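Local coordinates for iron-regulated outer membrane protein (Neisseria meningitidis, PDB 4B7O), which transports iron across the outer membrane as a TonB-dependent transporter, probably by taking up ferric siderophores, at residues 89-94 with 604-609; 72-77 with 175-180; 106-111 with 633-638; 130-135 with 345-350. All blocks are in the same frame, centred on the assembly; numbering follows the deposited sequence.

Contact 1 (89-94 with 604-609); sequences LKEEPS and TAKVGV
At the plug-to-barrel interface of this TonB-dependent transporter, Pro93 and Glu91 of a plug loop lie against Gly608, Val609 and Lys606 on barrel strand 603-618. The loop leaves helix 85-88 through a type I turn from Leu89 to Glu92; Glu91 within it and Pro93 just after it both point to the barrel wall. Pro93 CG lies 3.6 Å from Val609 N and 3.8 Å from Gly608 C. Because Gly608 has no side chain, the ring rests directly on strand backbone. Glu91 touches differently: its chain, extended beyond CG, crosses that of Lys606 at about a right angle, so OE2 comes to 3.7 Å from Lys606 CB and 4.0 Å from its CD. Carboxylate and aliphatic stem meet here without a salt bridge, for Glu91 OE1 and Lys606 NZ stay 4.9 Å apart. The carboxylate is bound to the wall instead by Arg657, which pairs with OE1, and by Ser642 OG, which hydrogen-bonds OE2; the backbone O of Glu91 bonds Thr640. Glu92 starts out away from the strand though its end bends nearer; its OE1 forms a salt bridge with Arg68. Its OE2 holds the loop's end: the amide N of Ser94 donates from 2.9 Å on the anti side, while Ser94 OG, also 2.9 Å away, meets OE2 from above the carboxylate plane.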
loop_
_atom_site.group_PDB
_atom_site.type_symbol
_atom_site.label_atom_id
_atom_site.label_comp_id
_atom_site.label_asym_id
_atom_site.label_seq_id
_atom_site.Cartn_x
_atom_site.Cartn_y
_atom_site.Cartn_z
ATOM N N LEU A 89 -5.628 -10.000 -2.868
ATOM C CA LEU A 89 -4.262 -10.461 -2.857
ATOM C C LEU A 89 -4.081 -11.484 -1.722
ATOM O O LEU A 89 -2.987 -11.515 -1.088
ATOM C CB LEU A 89 -3.325 -9.297 -2.614
ATOM C CG LEU A 89 -3.617 -7.999 -3.370
ATOM C CD1 LEU A 89 -2.872 -6.884 -2.688
ATOM C CD2 LEU A 89 -3.231 -8.069 -4.835
ATOM N N LYS A 90 -5.128 -12.271 -1.414
ATOM C CA LYS A 90 -5.026 -13.144 -0.261
ATOM C C LYS A 90 -4.096 -14.374 -0.461
ATOM O O LYS A 90 -3.622 -14.986 0.506
ATOM C CB LYS A 90 -6.380 -13.580 0.241
ATOM C CG LYS A 90 -7.097 -14.576 -0.639
ATOM C CD LYS A 90 -8.469 -14.887 -0.035
ATOM C CE LYS A 90 -8.399 -14.906 1.505
ATOM N NZ LYS A 90 -9.705 -15.040 2.248
ATOM N N GLU A 91 -3.847 -14.699 -1.711
ATOM C CA GLU A 91 -2.985 -15.791 -2.070
ATOM C C GLU A 91 -1.509 -15.400 -2.127
ATOM O O GLU A 91 -0.661 -16.244 -2.329
ATOM C CB GLU A 91 -3.405 -16.313 -3.424
ATOM C CG GLU A 91 -3.572 -17.796 -3.367
ATOM C CD GLU A 91 -3.952 -18.413 -4.703
ATOM O OE1 GLU A 91 -4.690 -17.741 -5.496
ATOM O OE2 GLU A 91 -3.501 -19.579 -4.919
ATOM N N GLU A 92 -1.208 -14.123 -2.005
ATOM C CA GLU A 92 0.175 -13.689 -1.914
ATOM C C GLU A 92 0.694 -13.701 -0.472
ATOM O O GLU A 92 0.337 -12.861 0.325
ATOM C CB GLU A 92 0.348 -12.329 -2.553
ATOM C CG GLU A 92 1.732 -11.737 -2.293
ATOM C CD GLU A 92 2.944 -12.620 -2.683
ATOM O OE1 GLU A 92 2.998 -12.952 -3.911
ATOM O OE2 GLU A 92 3.836 -12.937 -1.769
ATOM N N PRO A 93 1.562 -14.658 -0.141
ATOM C CA PRO A 93 1.902 -14.885 1.269
ATOM C C PRO A 93 2.807 -13.822 1.907
ATOM O O PRO A 93 2.929 -13.795 3.126
ATOM C CB PRO A 93 2.612 -16.271 1.254
ATOM C CG PRO A 93 2.927 -16.587 -0.199
ATOM C CD PRO A 93 2.290 -15.557 -1.075
ATOM N N SER A 94 3.498 -12.981 1.161
ATOM C CA SER A 94 4.362 -12.070 1.915
ATOM C C SER A 94 3.651 -10.676 2.197
ATOM O O SER A 94 4.216 -9.751 2.796
ATOM C CB SER A 94 5.709 -11.946 1.204
ATOM O OG SER A 94 5.475 -11.344 -0.064
ATOM N N THR A 604 -5.735 -25.738 -12.301
ATOM C CA THR A 604 -4.689 -24.806 -11.882
ATOM C C THR A 604 -4.420 -25.050 -10.406
ATOM O O THR A 604 -5.347 -25.051 -9.627
ATOM C CB THR A 604 -5.168 -23.359 -12.074
ATOM O OG1 THR A 604 -5.519 -23.165 -13.439
ATOM C CG2 THR A 604 -4.085 -22.371 -11.718
ATOM N N ALA A 605 -3.174 -25.295 -10.017
ATOM C CA ALA A 605 -2.829 -25.487 -8.610
ATOM C C ALA A 605 -1.660 -24.549 -8.253
ATOM O O ALA A 605 -0.663 -24.508 -9.001
ATOM C CB ALA A 605 -2.412 -26.932 -8.333
ATOM N N LYS A 606 -1.756 -23.832 -7.127
ATOM C CA LYS A 606 -0.672 -22.938 -6.724
ATOM C C LYS A 606 -0.331 -23.158 -5.290
ATOM O O LYS A 606 -1.176 -23.552 -4.559
ATOM C CB LYS A 606 -1.060 -21.479 -6.905
ATOM C CG LYS A 606 -1.624 -21.190 -8.292
ATOM C CD LYS A 606 -1.805 -19.694 -8.519
ATOM C CE LYS A 606 -2.945 -19.455 -9.499
ATOM N NZ LYS A 606 -2.958 -18.079 -10.052
ATOM N N VAL A 607 0.892 -22.844 -4.892
ATOM C CA VAL A 607 1.302 -22.912 -3.519
ATOM C C VAL A 607 2.258 -21.807 -3.227
ATOM O O VAL A 607 3.051 -21.444 -4.107
ATOM C CB VAL A 607 2.043 -24.223 -3.150
ATOM C CG1 VAL A 607 1.032 -25.267 -2.751
ATOM C CG2 VAL A 607 2.904 -24.744 -4.304
ATOM N N GLY A 608 2.212 -21.270 -1.990
ATOM C CA GLY A 608 3.183 -20.270 -1.631
ATOM C C GLY A 608 3.469 -20.332 -0.175
ATOM O O GLY A 608 2.661 -20.845 0.576
ATOM N N VAL A 609 4.606 -19.764 0.210
ATOM C CA VAL A 609 5.027 -19.705 1.564
ATOM C C VAL A 609 5.976 -18.537 1.749
ATOM O O VAL A 609 6.777 -18.176 0.859
ATOM C CB VAL A 609 5.671 -21.050 2.037
ATOM C CG1 VAL A 609 6.815 -21.499 1.139
ATOM C CG2 VAL A 609 6.149 -20.959 3.501
#

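Contact 2 (72-77 with 175-180); sequences VTLQQK and QDLLKG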
loop_
_atom_site.group_PDB
_atom_site.type_symbol
_atom_site.label_atom_id
_atom_site.label_comp_id
_atom_site.label_asym_id
_atom_site.label_seq_id
_atom_site.Cartn_x
_atom_site.Cartn_y
_atom_site.Cartn_z
ATOM N N VAL A 72 -2.522 -9.245 -10.188
ATOM C CA VAL A 72 -3.881 -9.391 -10.581
ATOM C C VAL A 72 -4.180 -8.501 -11.759
ATOM O O VAL A 72 -3.658 -7.421 -11.901
ATOM C CB VAL A 72 -4.852 -9.265 -9.365
ATOM C CG1 VAL A 72 -4.675 -7.942 -8.662
ATOM C CG2 VAL A 72 -6.317 -9.523 -9.767
ATOM N N THR A 73 -5.035 -9.012 -12.609
ATOM C CA THR A 73 -5.309 -8.449 -13.892
ATOM C C THR A 73 -6.819 -8.248 -13.922
ATOM O O THR A 73 -7.544 -8.870 -13.126
ATOM C CB THR A 73 -4.813 -9.456 -14.960
ATOM O OG1 THR A 73 -4.184 -8.767 -16.029
ATOM C CG2 THR A 73 -5.905 -10.351 -15.474
ATOM N N LEU A 74 -7.283 -7.376 -14.819
ATOM C CA LEU A 74 -8.675 -6.982 -14.855
ATOM C C LEU A 74 -9.533 -8.155 -15.234
ATOM O O LEU A 74 -10.558 -8.401 -14.609
ATOM C CB LEU A 74 -8.921 -5.802 -15.796
ATOM C CG LEU A 74 -10.329 -5.174 -15.711
ATOM C CD1 LEU A 74 -10.672 -4.701 -14.307
ATOM C CD2 LEU A 74 -10.505 -4.008 -16.670
ATOM N N GLN A 75 -9.095 -8.919 -16.218
ATOM C CA GLN A 75 -9.849 -10.078 -16.575
ATOM C C GLN A 75 -9.916 -11.056 -15.376
ATOM O O GLN A 75 -10.920 -11.724 -15.208
ATOM C CB GLN A 75 -9.343 -10.690 -17.889
ATOM C CG GLN A 75 -8.254 -11.748 -17.761
ATOM C CD GLN A 75 -8.799 -13.143 -17.466
ATOM O OE1 GLN A 75 -9.862 -13.542 -17.978
ATOM N NE2 GLN A 75 -8.072 -13.895 -16.630
ATOM N N GLN A 76 -8.902 -11.087 -14.512
ATOM C CA GLN A 76 -8.982 -11.907 -13.297
ATOM C C GLN A 76 -9.868 -11.366 -12.219
ATOM O O GLN A 76 -10.583 -12.113 -11.571
ATOM C CB GLN A 76 -7.630 -12.094 -12.669
ATOM C CG GLN A 76 -6.946 -13.352 -13.148
ATOM C CD GLN A 76 -5.452 -13.275 -12.954
ATOM O OE1 GLN A 76 -4.939 -12.469 -12.148
ATOM N NE2 GLN A 76 -4.735 -14.115 -13.688
ATOM N N LYS A 77 -9.802 -10.064 -12.003
ATOM C CA LYS A 77 -10.668 -9.397 -11.063
ATOM C C LYS A 77 -12.173 -9.560 -11.422
ATOM O O LYS A 77 -13.004 -9.750 -10.563
ATOM C CB LYS A 77 -10.255 -7.951 -11.043
ATOM C CG LYS A 77 -10.506 -7.241 -9.747
ATOM C CD LYS A 77 -9.587 -6.051 -9.671
ATOM C CE LYS A 77 -9.542 -5.281 -10.992
ATOM N NZ LYS A 77 -10.811 -4.524 -11.218
ATOM N N GLN A 175 -9.318 1.033 -23.105
ATOM C CA GLN A 175 -8.786 -0.108 -23.854
ATOM C C GLN A 175 -9.037 -1.444 -23.102
ATOM O O GLN A 175 -9.463 -2.421 -23.697
ATOM C CB GLN A 175 -7.268 0.147 -24.173
ATOM C CG GLN A 175 -6.518 -0.949 -24.939
ATOM C CD GLN A 175 -7.254 -1.434 -26.202
ATOM O OE1 GLN A 175 -7.937 -2.480 -26.185
ATOM N NE2 GLN A 175 -7.150 -0.661 -27.294
ATOM N N ASP A 176 -8.733 -1.494 -21.805
ATOM C CA ASP A 176 -9.045 -2.653 -20.985
ATOM C C ASP A 176 -10.550 -2.935 -20.842
ATOM O O ASP A 176 -10.952 -4.120 -20.830
ATOM C CB ASP A 176 -8.455 -2.478 -19.619
ATOM C CG ASP A 176 -7.024 -2.040 -19.677
ATOM O OD1 ASP A 176 -6.229 -2.658 -20.457
ATOM O OD2 ASP A 176 -6.693 -1.063 -18.941
ATOM N N LEU A 177 -11.385 -1.890 -20.767
ATOM C CA LEU A 177 -12.804 -2.148 -20.626
ATOM C C LEU A 177 -13.416 -2.610 -21.944
ATOM O O LEU A 177 -14.412 -3.348 -21.965
ATOM C CB LEU A 177 -13.553 -0.932 -20.059
ATOM C CG LEU A 177 -13.413 -0.783 -18.537
ATOM C CD1 LEU A 177 -13.922 0.549 -18.040
ATOM C CD2 LEU A 177 -14.182 -1.882 -17.853
ATOM N N LEU A 178 -12.784 -2.221 -23.046
ATOM C CA LEU A 178 -13.245 -2.628 -24.376
ATOM C C LEU A 178 -12.850 -4.056 -24.756
ATOM O O LEU A 178 -13.250 -4.560 -25.812
ATOM C CB LEU A 178 -12.717 -1.653 -25.431
ATOM C CG LEU A 178 -13.351 -0.259 -25.387
ATOM C CD1 LEU A 178 -12.458 0.666 -26.174
ATOM C CD2 LEU A 178 -14.779 -0.213 -25.910
ATOM N N LYS A 179 -12.106 -4.712 -23.872
ATOM C CA LYS A 179 -11.441 -5.971 -24.170
ATOM C C LYS A 179 -12.342 -7.052 -24.681
ATOM O O LYS A 179 -11.945 -7.812 -25.568
ATOM C CB LYS A 179 -10.721 -6.529 -22.956
ATOM C CG LYS A 179 -9.343 -7.099 -23.242
ATOM C CD LYS A 179 -8.241 -6.049 -23.164
ATOM C CE LYS A 179 -6.960 -6.648 -22.572
ATOM N NZ LYS A 179 -5.799 -5.715 -22.683
ATOM N N GLY A 180 -13.537 -7.198 -24.162
ATOM C CA GLY A 180 -14.254 -8.344 -24.708
ATOM C C GLY A 180 -15.176 -8.010 -25.864
ATOM O O GLY A 180 -15.857 -8.891 -26.366
#
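Leu74 reaches across to Asp176 and Leu177, bringing together two short helices, 74-77 and 174-177, that follow strands 67-73 and 166-171 of the plug's mixed four-stranded sheet. The second helix precedes strand 185-194, the first of the barrel. Leu74 does the reaching: with CG anti to the backbone N (chi1 -170°), its isobutyl group extends toward the other helix and the single methyl CD2 makes the contact. That methyl is 3.9 Å from Asp176 CB and 4.2 Å from Asp176 O, so it rests on the base of the aspartate and the adjoining backbone, the two side chains meeting aslant. Asp176 CG turns back beside its own N, so CB rather than the carboxylate meets the methyl. The carboxylate has polar company within its own part of the chain: OD1 forms a long ion pair with Lys179 and OD2 a weak hydrogen bond with Asp173 N. Leu177 starts out in the other direction, yet its end bends back and brings CD2 to 4.4 Å from Leu74 CD2, a loose apolar touch. Val172 packs on both leucines, and Leu177 also rests on Ser204 and Phe206 of barrel strand 198-209, so the small apolar cluster reaches from plug to wall. The helix carrying Leu74 is closed by a backbone bond from Lys77 N to Thr73 O, 2.8 Å, and Lys77 NZ hydrogen-bonds Pro141 O.

Contact 3 (106-111 with 633-638); sequences FLTLRG and AQVGRA. Unlike the reference sequence in segment 633-638: Ala638 (reference Thr).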
loop_
_atom_site.group_PDB
_atom_site.type_symbol
_atom_site.label_atom_id
_atom_site.label_comp_id
_atom_site.label_asym_id
_atom_site.label_seq_id
_atom_site.Cartn_x
_atom_site.Cartn_y
_atom_site.Cartn_z
ATOM N N PHE A 106 -3.968 -2.287 8.371
ATOM C CA PHE A 106 -2.550 -2.033 8.223
ATOM C C PHE A 106 -2.013 -3.077 7.306
ATOM O O PHE A 106 -2.349 -4.265 7.413
ATOM C CB PHE A 106 -1.812 -2.247 9.556
ATOM C CG PHE A 106 -2.265 -1.346 10.647
ATOM C CD1 PHE A 106 -1.714 -0.081 10.770
ATOM C CD2 PHE A 106 -3.240 -1.767 11.562
ATOM C CE1 PHE A 106 -2.098 0.773 11.789
ATOM C CE2 PHE A 106 -3.646 -0.920 12.574
ATOM C CZ PHE A 106 -3.071 0.356 12.689
ATOM N N LEU A 107 -1.095 -2.661 6.477
ATOM C CA LEU A 107 -0.543 -3.574 5.513
ATOM C C LEU A 107 0.961 -3.855 5.786
ATOM O O LEU A 107 1.695 -2.934 6.143
ATOM C CB LEU A 107 -0.756 -2.959 4.152
ATOM C CG LEU A 107 -0.046 -3.780 3.091
ATOM C CD1 LEU A 107 -0.901 -3.867 1.819
ATOM C CD2 LEU A 107 1.361 -3.262 2.827
ATOM N N THR A 108 1.395 -5.124 5.678
ATOM C CA THR A 108 2.812 -5.403 5.746
ATOM C C THR A 108 3.280 -6.227 4.573
ATOM O O THR A 108 2.555 -7.039 3.994
ATOM C CB THR A 108 3.229 -6.050 7.077
ATOM O OG1 THR A 108 2.543 -7.286 7.229
ATOM C CG2 THR A 108 2.844 -5.151 8.208
ATOM N N LEU A 109 4.508 -5.985 4.232
ATOM C CA LEU A 109 5.133 -6.583 3.102
ATOM C C LEU A 109 6.440 -7.071 3.660
ATOM O O LEU A 109 7.222 -6.257 4.184
ATOM C CB LEU A 109 5.373 -5.519 2.057
ATOM C CG LEU A 109 6.042 -5.953 0.760
ATOM C CD1 LEU A 109 5.198 -7.049 0.084
ATOM C CD2 LEU A 109 6.205 -4.717 -0.124
ATOM N N ARG A 110 6.635 -8.399 3.631
ATOM C CA ARG A 110 7.789 -9.004 4.293
ATOM C C ARG A 110 7.928 -8.526 5.709
ATOM O O ARG A 110 9.032 -8.321 6.186
ATOM C CB ARG A 110 9.075 -8.659 3.543
ATOM C CG ARG A 110 9.308 -9.497 2.296
ATOM C CD ARG A 110 10.454 -8.957 1.434
ATOM N NE ARG A 110 10.656 -9.853 0.265
ATOM C CZ ARG A 110 11.571 -9.695 -0.670
ATOM N NH1 ARG A 110 12.399 -8.654 -0.619
ATOM N NH2 ARG A 110 11.640 -10.573 -1.674
ATOM N N GLY A 111 6.799 -8.358 6.385
ATOM C CA GLY A 111 6.780 -7.860 7.767
ATOM C C GLY A 111 6.963 -6.357 7.930
ATOM O O GLY A 111 6.940 -5.867 9.039
ATOM N N ALA A 633 5.171 -5.839 11.596
ATOM C CA ALA A 633 4.822 -6.876 12.557
ATOM C C ALA A 633 5.650 -8.121 12.238
ATOM O O ALA A 633 5.979 -8.370 11.049
ATOM C CB ALA A 633 3.346 -7.225 12.438
ATOM N N GLN A 634 5.980 -8.887 13.286
ATOM C CA GLN A 634 6.388 -10.303 13.121
ATOM C C GLN A 634 5.216 -11.272 12.779
ATOM O O GLN A 634 4.535 -11.789 13.679
ATOM C CB GLN A 634 7.082 -10.815 14.392
ATOM C CG GLN A 634 7.620 -12.262 14.289
ATOM C CD GLN A 634 8.658 -12.410 13.171
ATOM O OE1 GLN A 634 8.346 -12.847 12.025
ATOM N NE2 GLN A 634 9.887 -12.012 13.478
ATOM N N VAL A 635 4.982 -11.486 11.486
ATOM C CA VAL A 635 3.902 -12.325 10.975
ATOM C C VAL A 635 4.413 -13.775 11.077
ATOM O O VAL A 635 5.639 -14.035 11.070
ATOM C CB VAL A 635 3.519 -11.894 9.532
ATOM C CG1 VAL A 635 2.299 -12.647 9.007
ATOM C CG2 VAL A 635 3.155 -10.409 9.522
ATOM N N GLY A 636 3.495 -14.716 11.240
ATOM C CA GLY A 636 3.868 -16.117 11.373
ATOM C C GLY A 636 4.057 -16.594 9.953
ATOM O O GLY A 636 3.676 -15.920 9.001
ATOM N N ARG A 637 4.692 -17.728 9.779
ATOM C CA ARG A 637 4.934 -18.197 8.425
ATOM C C ARG A 637 3.595 -18.324 7.707
ATOM O O ARG A 637 2.672 -18.947 8.231
ATOM C CB ARG A 637 5.597 -19.568 8.490
ATOM C CG ARG A 637 6.151 -20.037 7.153
ATOM C CD ARG A 637 7.306 -20.963 7.407
ATOM N NE ARG A 637 6.797 -22.279 7.693
ATOM C CZ ARG A 637 7.483 -23.208 8.328
ATOM N NH1 ARG A 637 8.703 -22.959 8.767
ATOM N NH2 ARG A 637 6.929 -24.371 8.545
ATOM N N ALA A 638 3.502 -17.803 6.491
ATOM C CA ALA A 638 2.256 -17.786 5.828
ATOM C C ALA A 638 2.266 -18.736 4.655
ATOM O O ALA A 638 3.188 -18.687 3.863
ATOM C CB ALA A 638 1.919 -16.341 5.391
#
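Thr108 on plug strand 107-109 turns both branches of its side chain to the barrel loop 633-638. At chi1 61° OG1 sits between the backbone N and the carbonyl carbon, which places CG2 beside the N; OG1 then comes to 3.9 Å from Val635 CG2, and CG2 to 4.2 Å from Ala633 N. The hydroxyl spends its polarity elsewhere, in a hydrogen bond with Ser723 OG, so its approach to Val635 is only packing. Val635 meets it at a slant: with CG1 anti to the backbone N (chi1 -174°), CG2 is the methyl presented to the threonine. The polar link is made by backbone. Ala633 N donates to Gly111 O over 3.1 Å, moderately bent at 142°, with the N tilted well off the carbonyl plane. Arg110 and Gly111, both with positive phi, form the two-residue, type I'-like turn of the hairpin between 107-109 and 112-113, and this turn swings the glycine carbonyl outward to the loop. Arg110 points away from the loop, and its NH2 forms salt bridges with Glu541 and Glu593 of the barrel. The contact lies on a three-stranded antiparallel plug sheet, where strand 107-109 runs between 95-97 and 112-113. Val635 also packs on Asp96 of the first of these, while loop 633-638 comes after barrel strand 603-618 and leads into strand 638-647.

Contact 4 (130-135 with 345-350); sequences ILYHQG and NGYAGN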
loop_
_atom_site.group_PDB
_atom_site.type_symbol
_atom_site.label_atom_id
_atom_site.label_comp_id
_atom_site.label_asym_id
_atom_site.label_seq_id
_atom_site.Cartn_x
_atom_site.Cartn_y
_atom_site.Cartn_z
ATOM N N ILE A 130 -2.570 10.285 8.081
ATOM C CA ILE A 130 -3.548 10.878 9.000
ATOM C C ILE A 130 -3.297 10.655 10.526
ATOM O O ILE A 130 -3.216 11.604 11.255
ATOM C CB ILE A 130 -4.978 10.464 8.579
ATOM C CG1 ILE A 130 -5.252 11.024 7.173
ATOM C CG2 ILE A 130 -6.022 10.996 9.572
ATOM C CD1 ILE A 130 -6.408 10.346 6.504
ATOM N N LEU A 131 -3.199 9.428 11.021
ATOM C CA LEU A 131 -2.967 9.193 12.461
ATOM C C LEU A 131 -2.542 7.768 12.674
ATOM O O LEU A 131 -2.952 6.872 11.944
ATOM C CB LEU A 131 -4.214 9.460 13.300
ATOM C CG LEU A 131 -4.281 9.446 14.853
ATOM C CD1 LEU A 131 -3.812 10.766 15.434
ATOM C CD2 LEU A 131 -5.703 9.156 15.332
ATOM N N TYR A 132 -1.748 7.535 13.708
ATOM C CA TYR A 132 -1.028 6.275 13.779
ATOM C C TYR A 132 -1.970 5.153 14.187
ATOM O O TYR A 132 -1.608 3.961 14.101
ATOM C CB TYR A 132 0.253 6.370 14.673
ATOM C CG TYR A 132 -0.063 6.524 16.134
ATOM C CD1 TYR A 132 -0.374 7.797 16.689
ATOM C CD2 TYR A 132 -0.126 5.404 16.965
ATOM C CE1 TYR A 132 -0.701 7.929 18.034
ATOM C CE2 TYR A 132 -0.443 5.528 18.316
ATOM C CZ TYR A 132 -0.727 6.785 18.842
ATOM O OH TYR A 132 -1.078 6.864 20.168
ATOM N N HIS A 133 -3.175 5.533 14.629
ATOM C CA HIS A 133 -4.216 4.580 15.061
ATOM C C HIS A 133 -5.020 4.021 13.919
ATOM O O HIS A 133 -6.045 3.382 14.123
ATOM C CB HIS A 133 -5.151 5.253 16.064
ATOM C CG HIS A 133 -4.596 5.307 17.457
ATOM N ND1 HIS A 133 -4.427 4.215 18.198
ATOM C CD2 HIS A 133 -4.164 6.379 18.233
ATOM C CE1 HIS A 133 -3.902 4.549 19.401
ATOM N NE2 HIS A 133 -3.742 5.870 19.424
ATOM N N GLN A 134 -4.582 4.281 12.703
ATOM C CA GLN A 134 -5.226 3.777 11.523
ATOM C C GLN A 134 -4.186 3.580 10.433
ATOM O O GLN A 134 -3.085 4.173 10.483
ATOM C CB GLN A 134 -6.279 4.760 11.072
ATOM C CG GLN A 134 -5.768 6.069 10.508
ATOM C CD GLN A 134 -6.931 7.039 10.345
ATOM O OE1 GLN A 134 -7.623 7.351 11.318
ATOM N NE2 GLN A 134 -7.192 7.470 9.129
ATOM N N GLY A 135 -4.527 2.742 9.454
ATOM C CA GLY A 135 -3.574 2.420 8.396
ATOM C C GLY A 135 -3.644 3.510 7.332
ATOM O O GLY A 135 -4.617 4.260 7.263
ATOM N N ASN A 345 -12.490 13.758 20.359
ATOM C CA ASN A 345 -11.302 13.242 19.752
ATOM C C ASN A 345 -10.147 14.115 20.230
ATOM O O ASN A 345 -9.977 15.198 19.709
ATOM C CB ASN A 345 -11.505 13.339 18.221
ATOM C CG ASN A 345 -10.442 12.598 17.420
ATOM O OD1 ASN A 345 -9.264 12.596 17.781
ATOM N ND2 ASN A 345 -10.851 12.002 16.302
ATOM N N GLY A 346 -9.372 13.690 21.233
ATOM C CA GLY A 346 -8.185 14.482 21.710
ATOM C C GLY A 346 -7.076 14.649 20.658
ATOM O O GLY A 346 -6.410 15.698 20.593
ATOM N N TYR A 347 -6.907 13.609 19.809
ATOM C CA TYR A 347 -5.915 13.579 18.748
ATOM C C TYR A 347 -6.202 14.709 17.802
ATOM O O TYR A 347 -5.274 15.428 17.402
ATOM C CB TYR A 347 -5.905 12.215 17.992
ATOM C CG TYR A 347 -5.489 11.059 18.885
ATOM C CD1 TYR A 347 -4.157 10.920 19.311
ATOM C CD2 TYR A 347 -6.422 10.124 19.335
ATOM C CE1 TYR A 347 -3.770 9.870 20.138
ATOM C CE2 TYR A 347 -6.052 9.079 20.183
ATOM C CZ TYR A 347 -4.727 8.962 20.582
ATOM O OH TYR A 347 -4.342 7.920 21.414
ATOM N N ALA A 348 -7.477 14.877 17.450
ATOM C CA ALA A 348 -7.913 15.958 16.540
ATOM C C ALA A 348 -8.071 17.311 17.220
ATOM O O ALA A 348 -8.433 18.312 16.561
ATOM C CB ALA A 348 -9.216 15.579 15.840
ATOM N N GLY A 349 -7.800 17.338 18.530
ATOM C CA GLY A 349 -7.832 18.585 19.274
ATOM C C GLY A 349 -9.149 18.814 19.995
ATOM O O GLY A 349 -9.277 19.775 20.739
ATOM N N ASN A 350 -10.113 17.909 19.807
ATOM C CA ASN A 350 -11.440 18.079 20.370
ATOM C C ASN A 350 -12.048 19.306 19.719
ATOM O O ASN A 350 -12.730 20.086 20.370
ATOM C CB ASN A 350 -11.385 18.307 21.902
ATOM C CG ASN A 350 -10.617 17.230 22.635
ATOM O OD1 ASN A 350 -9.450 17.421 22.958
ATOM N ND2 ASN A 350 -11.260 16.101 22.914
#
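Tyr347 meets Leu131 and His133 because its CG is anti to its carbonyl carbon (chi1 -64°), which projects the ring from a barrel loop toward the plug, while Leu131, whose CG is anti to the backbone N (chi1 -174°), extends to receive it. Both leucine methyls lie against the root of the ring: CD1 is 3.6 Å from Tyr347 CB and CD2 4.0 Å from Tyr347 CG, the side chains crossing at about a right angle. The phenol end is met by His133, whose NE2 donates a weak, bent hydrogen bond of 2.9 Å to Tyr347 OH. The imidazole and phenol rings stand obliquely, planes at 58° and centroids 5.0 Å apart. Tyr132 lies over one face of the His133 ring, offset toward the rim, with His133 CD2 3.5 Å above the plane of the Tyr132 ring, and Tyr132 OH lies 3.6 Å from Tyr347 OH. Each loop is folded by a type I turn, Leu131 to Gln134 and Gly346 to Gly349; an Asx motif, Ala348 N to Asn345 OD1 at 2.9 Å, ties the second turn, which carries Tyr347. Arg523 makes a cation-pi contact with the Tyr347 ring, and His133 ND1 makes a weak hydrogen bond with Glu284. The plug loop links strands 118-121 and 144-150, and its partner connects barrel strands 323-339 and 355-373.

How the contacts relate
From the N terminus, all four contacts open within the plug, in the order 2, 1, 3, 4. Contact 2 closes first, joining helices 74-77 and 174-177 just before the barrel begins; it crosses the other three, each opened inside its loop. Contact 4 closes next at 345-350 and is nested within contacts 1 and 3, which cross each other and close late, at 604-609 and 633-638. These last three tie plug to barrel. Contact 1 touches contact 2 through Leu89 and Val72, and contact 3 through Ser94 O and Arg110 N; Phe106 joins contact 3 to Gln134 of contact 4. Contacts 2 and 4, centres about 38 Å apart, lie on opposite sides of the chain's centre.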